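Local coordinates for protein halogenase (Chondromyces crocatus, PDB 3E1T) that binds flavin-adenine dinucleotide and, as an FAD-dependent halogenase, probably installs the chlorine of the myxobacterial product chondrochloren, at residues S49-T54 with F92-H97; A23-M28 with H56-M61. All coordinates share one frame; numbering follows the deposited sequence.

Interaction 1 (S49-T54 with F92-H97); sequences SLLPAT and FGFTRH. With FAD (flavin-adenine dinucleotide), chain C.
With chi1 at -67°, Phe94 sets its CG beside its backbone N, and this brings one ring face against the pyrrolidine of Pro52. Pro52 CG sits 3.6 Å from the centroid of the Phe94 ring and only 15° off its normal, a CH-pi contact displaced somewhat toward the rim. Pro52 CD extends the overlap across the same ring, 3.8 Å from Phe94 CZ, while the two side chains cross nearly at right angles. Leu51 adds a looser apolar touch, its CD2 lying 4.4 Å from Phe94 CZ. Three residues before Pro52, the Ser49 backbone grips the flavin pyrimidine ring twice: FAD N3 donates to Ser49 O at 2.7 Å and 167°, and Ser49 N donates to FAD O4 over a longer 3.3 Å. Ser49 OG in turn bonds to Gln107 and Lys76, so its side chain is held from the protein side. The contact thus packs the first turn of helix 52-61, with Leu51 as N-cap residue, on the loop just after strand 90-93, close behind the paired backbone bonds of Ser49 to N3 and O4 of the flavin, which form part of the FAD pocket of this flavin-dependent halogenase.

Interaction 2 (A23-M28 with H56-M61); sequences ASFVAM and HGICAM
Two helices of the FAD-binding region meet here: helix 17-27, whose start carries the end of a probable Rossmann-type GxGxxG motif, and the C-terminal half of helix 52-61. Phe25 bridges them. Its CB does not point straight at the partner helix, but the ring reaches across, and CE1 comes to 3.7 Å from Met61 CG. Neighbouring Phe25 CZ shares that methionine, 4.0 Å from Met61 CB, so the far end of the ring rests on the first two carbons of the side chain, which it crosses at about a right angle. Met61 sends CG anti to its backbone N (chi1 -160°); bends at chi2 and chi3 then carry the sulfur and terminal methyl away from the contact. On the same helix, three residues earlier, Ile58 touches the ring more distantly, with CG2 4.4 Å from Phe25 CZ. Met28 completes the contact through its methyl end: a bend at chi3 (49°) brings CE to 3.7 Å from Met61 O. Phe25 also packs on Leu324 and Ala327 of helix 315-333, and Ile58 on Thr320 of that helix, which therefore borders both partners. Phe25 also touches Leu62, just past the second helix. Carbon atoms dominate the contact between the two segments, and the approaches to backbone carbonyls, Phe25 CZ to Ile58 O and the Met28 methyl to Met61 O, are plain contacts and not hydrogen bonds; cohesion probably rests on dispersion and on the burial of Phe25 against Ile58 and the inner carbons of Met61, although Met61 as a whole is exposed.

From the N terminus, helix 17-27 supplies the first half of interaction 2 and strand 33-36 follows; the chain then reaches Ser49, bonded to the flavin, and helix 52-61, whose start serves interaction 1 and whose end serves interaction 2. Interaction 2 closes the loop from 28 to 56, and interaction 1 the loop from 54 to 92, so the two closures cross instead of nesting. They meet within helix 52-61, where Thr54 O and Cys59 N lie 2.8 Å apart in a probable hydrogen bond. This one helix thereby ties the loop leaving strand 90-93 of the large mixed sheet to helix 17-27, which follows strand 10-13 of the parallel FAD-binding sheet.

Interaction 1 (S49-T54 with F92-H97)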
loop_
_atom_site.group_PDB
_atom_site.type_symbol
_atom_site.label_atom_id
_atom_site.label_comp_id
_atom_site.label_asym_id
_atom_site.label_seq_id
_atom_site.Cartn_x
_atom_site.Cartn_y
_atom_site.Cartn_z
ATOM N N SER A 49 -4.973 -1.929 -7.883
ATOM C CA SER A 49 -6.329 -1.954 -7.348
ATOM C C SER A 49 -6.525 -0.901 -6.256
ATOM O O SER A 49 -5.843 -0.915 -5.226
ATOM C CB SER A 49 -6.667 -3.362 -6.833
ATOM O OG SER A 49 -8.073 -3.562 -6.777
ATOM N N LEU A 50 -7.480 -0.001 -6.478
ATOM C CA LEU A 50 -7.666 1.155 -5.611
ATOM C C LEU A 50 -8.896 1.055 -4.705
ATOM O O LEU A 50 -9.747 0.187 -4.886
ATOM C CB LEU A 50 -7.724 2.447 -6.443
ATOM C CG LEU A 50 -6.573 2.811 -7.399
ATOM C CD1 LEU A 50 -6.833 4.187 -7.974
ATOM C CD2 LEU A 50 -5.203 2.772 -6.684
ATOM N N LEU A 51 -8.959 1.965 -3.733
ATOM C CA LEU A 51 -10.031 2.051 -2.751
ATOM C C LEU A 51 -10.830 3.343 -2.953
ATOM O O LEU A 51 -10.310 4.316 -3.523
ATOM C CB LEU A 51 -9.461 2.001 -1.316
ATOM C CG LEU A 51 -8.595 0.792 -0.911
ATOM C CD1 LEU A 51 -8.292 0.792 0.577
ATOM C CD2 LEU A 51 -9.219 -0.548 -1.339
ATOM N N PRO A 52 -12.095 3.356 -2.496
ATOM C CA PRO A 52 -12.980 4.517 -2.554
ATOM C C PRO A 52 -12.470 5.760 -1.810
ATOM O O PRO A 52 -12.755 6.881 -2.236
ATOM C CB PRO A 52 -14.272 3.994 -1.896
ATOM C CG PRO A 52 -14.231 2.528 -2.155
ATOM C CD PRO A 52 -12.797 2.188 -1.926
ATOM N N ALA A 53 -11.736 5.567 -0.715
ATOM C CA ALA A 53 -11.208 6.703 0.054
ATOM C C ALA A 53 -10.238 7.544 -0.782
ATOM O O ALA A 53 -10.179 8.763 -0.628
ATOM C CB ALA A 53 -10.546 6.230 1.342
ATOM N N THR A 54 -9.510 6.887 -1.680
ATOM C CA THR A 54 -8.599 7.548 -2.610
ATOM C C THR A 54 -9.358 8.097 -3.824
ATOM O O THR A 54 -9.167 9.246 -4.203
ATOM C CB THR A 54 -7.485 6.584 -3.084
ATOM O OG1 THR A 54 -6.970 5.854 -1.957
ATOM C CG2 THR A 54 -6.360 7.344 -3.751
ATOM N N PHE A 92 -17.663 -9.155 -1.678
ATOM C CA PHE A 92 -18.000 -8.009 -0.840
ATOM C C PHE A 92 -18.217 -6.818 -1.758
ATOM O O PHE A 92 -17.696 -6.784 -2.876
ATOM C CB PHE A 92 -16.893 -7.725 0.196
ATOM C CG PHE A 92 -15.624 -7.158 -0.401
ATOM C CD1 PHE A 92 -15.464 -5.789 -0.555
ATOM C CD2 PHE A 92 -14.600 -8.000 -0.822
ATOM C CE1 PHE A 92 -14.298 -5.266 -1.116
ATOM C CE2 PHE A 92 -13.428 -7.481 -1.384
ATOM C CZ PHE A 92 -13.283 -6.112 -1.528
ATOM N N GLY A 93 -18.991 -5.852 -1.289
ATOM C CA GLY A 93 -19.201 -4.606 -2.016
ATOM C C GLY A 93 -18.890 -3.448 -1.091
ATOM O O GLY A 93 -19.072 -3.557 0.120
ATOM N N PHE A 94 -18.409 -2.344 -1.648
ATOM C CA PHE A 94 -18.074 -1.185 -0.828
ATOM C C PHE A 94 -19.331 -0.555 -0.221
ATOM O O PHE A 94 -19.304 -0.081 0.917
ATOM C CB PHE A 94 -17.253 -0.161 -1.620
ATOM C CG PHE A 94 -15.876 -0.648 -2.004
ATOM C CD1 PHE A 94 -14.973 -1.079 -1.031
ATOM C CD2 PHE A 94 -15.474 -0.656 -3.334
ATOM C CE1 PHE A 94 -13.696 -1.522 -1.382
ATOM C CE2 PHE A 94 -14.202 -1.092 -3.695
ATOM C CZ PHE A 94 -13.312 -1.529 -2.714
ATOM N N THR A 95 -20.433 -0.581 -0.970
ATOM C CA THR A 95 -21.712 -0.041 -0.495
ATOM C C THR A 95 -22.888 -0.892 -0.954
ATOM O O THR A 95 -22.830 -1.539 -2.007
ATOM C CB THR A 95 -21.965 1.370 -1.033
ATOM O OG1 THR A 95 -21.782 1.362 -2.451
ATOM C CG2 THR A 95 -21.028 2.393 -0.385
ATOM N N ARG A 96 -23.961 -0.849 -0.165
ATOM C CA ARG A 96 -25.197 -1.593 -0.428
ATOM C C ARG A 96 -25.833 -1.248 -1.780
ATOM O O ARG A 96 -26.350 -2.135 -2.471
ATOM C CB ARG A 96 -26.196 -1.396 0.728
ATOM C CG ARG A 96 -25.884 -2.239 1.987
ATOM C CD ARG A 96 -24.647 -1.738 2.751
ATOM N NE ARG A 96 -23.850 -2.831 3.318
ATOM C CZ ARG A 96 -22.835 -3.440 2.700
ATOM N NH1 ARG A 96 -22.463 -3.077 1.477
ATOM N NH2 ARG A 96 -22.189 -4.421 3.313
ATOM N N HIS A 97 -25.787 0.033 -2.149
ATOM C CA HIS A 97 -26.268 0.488 -3.458
ATOM C C HIS A 97 -25.087 0.900 -4.338
ATOM O O HIS A 97 -24.036 1.286 -3.818
ATOM C CB HIS A 97 -27.256 1.649 -3.304
ATOM C CG HIS A 97 -28.489 1.293 -2.535
ATOM N ND1 HIS A 97 -29.653 0.878 -3.145
ATOM C CD2 HIS A 97 -28.738 1.287 -1.203
ATOM C CE1 HIS A 97 -30.568 0.633 -2.223
ATOM N NE2 HIS A 97 -30.038 0.874 -1.036
HETATM P PA FAD C . 6.004 4.514 -5.319
HETATM O O1A FAD C . 4.727 4.256 -6.074
HETATM O O2A FAD C . 6.954 3.367 -5.273
HETATM O O5B FAD C . 6.738 5.761 -6.036
HETATM C C5B FAD C . 7.949 6.299 -5.529
HETATM C C4B FAD C . 8.647 7.104 -6.629
HETATM O O4B FAD C . 9.913 7.560 -6.196
HETATM C C3B FAD C . 8.895 6.247 -7.866
HETATM O O3B FAD C . 8.318 6.906 -8.971
HETATM C C2B FAD C . 10.401 6.191 -8.016
HETATM O O2B FAD C . 10.758 6.305 -9.364
HETATM C C1B FAD C . 10.858 7.403 -7.225
HETATM N N9A FAD C . 12.197 7.298 -6.617
HETATM C C8A FAD C . 12.807 6.210 -6.045
HETATM N N7A FAD C . 14.024 6.602 -5.601
HETATM C C5A FAD C . 14.193 7.920 -5.866
HETATM C C6A FAD C . 15.241 8.827 -5.643
HETATM N N6A FAD C . 16.427 8.424 -5.167
HETATM N N1A FAD C . 15.087 10.133 -6.045
HETATM C C2A FAD C . 13.950 10.550 -6.686
HETATM N N3A FAD C . 12.933 9.647 -6.911
HETATM C C4A FAD C . 13.048 8.362 -6.504
HETATM N N1 FAD C . -1.369 -1.017 -3.610
HETATM C C2 FAD C . -2.668 -0.774 -3.960
HETATM O O2 FAD C . -3.170 0.293 -3.615
HETATM N N3 FAD C . -3.374 -1.731 -4.667
HETATM C C4 FAD C . -2.774 -2.930 -5.039
HETATM O O4 FAD C . -3.393 -3.775 -5.688
HETATM C C4X FAD C . -1.458 -3.179 -4.669
HETATM N N5 FAD C . -0.826 -4.357 -5.019
HETATM C C5X FAD C . 0.487 -4.573 -4.647
HETATM C C6 FAD C . 1.134 -5.766 -4.987
HETATM C C7 FAD C . 2.468 -5.976 -4.601
HETATM C C7M FAD C . 3.071 -7.341 -4.779
HETATM C C8 FAD C . 3.155 -4.998 -3.872
HETATM C C8M FAD C . 4.513 -5.264 -3.264
HETATM C C9 FAD C . 2.507 -3.810 -3.549
HETATM C C9A FAD C . 1.177 -3.591 -3.927
HETATM N N10 FAD C . 0.562 -2.398 -3.595
HETATM C C10 FAD C . -0.753 -2.194 -3.955
HETATM C "C1'" FAD C . 1.340 -1.285 -2.915
HETATM C "C2'" FAD C . 1.739 -0.135 -3.848
HETATM O "O2'" FAD C . 2.650 -0.645 -4.799
HETATM C "C3'" FAD C . 2.418 0.999 -3.064
HETATM O "O3'" FAD C . 1.849 1.133 -1.780
HETATM C "C4'" FAD C . 2.315 2.381 -3.710
HETATM O "O4'" FAD C . 2.943 2.359 -4.972
HETATM C "C5'" FAD C . 3.009 3.409 -2.816
HETATM O "O5'" FAD C . 3.208 4.597 -3.530
HETATM P P FAD C . 4.422 5.589 -3.179
HETATM O O1P FAD C . 4.094 6.966 -3.715
HETATM O O2P FAD C . 4.641 5.651 -1.700
HETATM O O3P FAD C . 5.715 4.915 -3.807
#

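Interaction 2 (A23-M28 with H56-M61)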
loop_
_atom_site.group_PDB
_atom_site.type_symbol
_atom_site.label_atom_id
_atom_site.label_comp_id
_atom_site.label_asym_id
_atom_site.label_seq_id
_atom_site.Cartn_x
_atom_site.Cartn_y
_atom_site.Cartn_z
ATOM N N ALA A 23 2.829 16.983 -2.717
ATOM C CA ALA A 23 3.256 18.180 -3.451
ATOM C C ALA A 23 2.048 19.036 -3.847
ATOM O O ALA A 23 2.001 20.221 -3.529
ATOM C CB ALA A 23 4.077 17.785 -4.669
ATOM N N SER A 24 1.058 18.424 -4.501
ATOM C CA SER A 24 -0.164 19.136 -4.896
ATOM C C SER A 24 -0.839 19.862 -3.741
ATOM O O SER A 24 -1.192 21.028 -3.875
ATOM C CB SER A 24 -1.165 18.193 -5.565
ATOM O OG SER A 24 -0.596 17.594 -6.706
ATOM N N PHE A 25 -1.011 19.179 -2.609
ATOM C CA PHE A 25 -1.756 19.723 -1.459
ATOM C C PHE A 25 -1.089 20.919 -0.770
ATOM O O PHE A 25 -1.764 21.741 -0.144
ATOM C CB PHE A 25 -2.002 18.631 -0.399
ATOM C CG PHE A 25 -3.157 17.707 -0.702
ATOM C CD1 PHE A 25 -4.251 18.139 -1.445
ATOM C CD2 PHE A 25 -3.157 16.412 -0.208
ATOM C CE1 PHE A 25 -5.323 17.280 -1.707
ATOM C CE2 PHE A 25 -4.220 15.548 -0.466
ATOM C CZ PHE A 25 -5.307 15.984 -1.214
ATOM N N VAL A 26 0.235 20.984 -0.820
ATOM C CA VAL A 26 0.939 22.104 -0.213
ATOM C C VAL A 26 0.970 23.289 -1.197
ATOM O O VAL A 26 0.755 24.428 -0.797
ATOM C CB VAL A 26 2.366 21.719 0.281
ATOM C CG1 VAL A 26 3.116 22.955 0.805
ATOM C CG2 VAL A 26 2.298 20.644 1.374
ATOM N N ALA A 27 1.219 23.003 -2.474
ATOM C CA ALA A 27 1.205 24.026 -3.522
ATOM C C ALA A 27 -0.167 24.686 -3.658
ATOM O O ALA A 27 -0.256 25.896 -3.888
ATOM C CB ALA A 27 1.646 23.440 -4.842
ATOM N N MET A 28 -1.226 23.888 -3.507
ATOM C CA MET A 28 -2.609 24.373 -3.481
ATOM C C MET A 28 -2.861 25.431 -2.402
ATOM O O MET A 28 -3.827 26.192 -2.489
ATOM C CB MET A 28 -3.590 23.208 -3.286
ATOM C CG MET A 28 -3.875 22.395 -4.536
ATOM S SD MET A 28 -4.926 20.943 -4.261
ATOM C CE MET A 28 -6.276 21.665 -3.323
ATOM N N HIS A 56 -12.740 8.674 -4.252
ATOM C CA HIS A 56 -13.778 9.663 -3.948
ATOM C C HIS A 56 -13.373 10.710 -2.918
ATOM O O HIS A 56 -13.967 11.791 -2.860
ATOM C CB HIS A 56 -15.061 8.977 -3.490
ATOM C CG HIS A 56 -15.681 8.108 -4.534
ATOM N ND1 HIS A 56 -16.731 8.527 -5.322
ATOM C CD2 HIS A 56 -15.401 6.842 -4.918
ATOM C CE1 HIS A 56 -17.072 7.554 -6.146
ATOM N NE2 HIS A 56 -16.275 6.524 -5.927
ATOM N N GLY A 57 -12.379 10.384 -2.101
ATOM C CA GLY A 57 -11.872 11.325 -1.114
ATOM C C GLY A 57 -10.694 12.120 -1.647
ATOM O O GLY A 57 -10.827 13.308 -1.932
ATOM N N ILE A 58 -9.546 11.458 -1.781
ATOM C CA ILE A 58 -8.291 12.114 -2.167
ATOM C C ILE A 58 -8.366 12.753 -3.550
ATOM O O ILE A 58 -8.087 13.941 -3.697
ATOM C CB ILE A 58 -7.066 11.145 -2.093
ATOM C CG1 ILE A 58 -6.881 10.590 -0.676
ATOM C CG2 ILE A 58 -5.783 11.820 -2.578
ATOM C CD1 ILE A 58 -6.611 11.617 0.406
ATOM N N CYS A 59 -8.737 11.958 -4.553
ATOM C CA CYS A 59 -8.775 12.425 -5.934
ATOM C C CYS A 59 -9.798 13.536 -6.186
ATOM O O CYS A 59 -9.661 14.291 -7.142
ATOM C CB CYS A 59 -8.980 11.258 -6.895
ATOM S SG CYS A 59 -7.583 10.136 -6.919
ATOM N N ALA A 60 -10.805 13.634 -5.322
ATOM C CA ALA A 60 -11.792 14.712 -5.391
ATOM C C ALA A 60 -11.194 16.005 -4.843
ATOM O O ALA A 60 -11.351 17.076 -5.443
ATOM C CB ALA A 60 -13.045 14.335 -4.614
ATOM N N MET A 61 -10.510 15.890 -3.700
ATOM C CA MET A 61 -9.792 17.002 -3.082
ATOM C C MET A 61 -8.694 17.550 -4.002
ATOM O O MET A 61 -8.421 18.753 -4.006
ATOM C CB MET A 61 -9.187 16.560 -1.744
ATOM C CG MET A 61 -8.835 17.714 -0.812
ATOM S SD MET A 61 -9.983 18.011 0.562
ATOM C CE MET A 61 -11.584 17.521 -0.094
#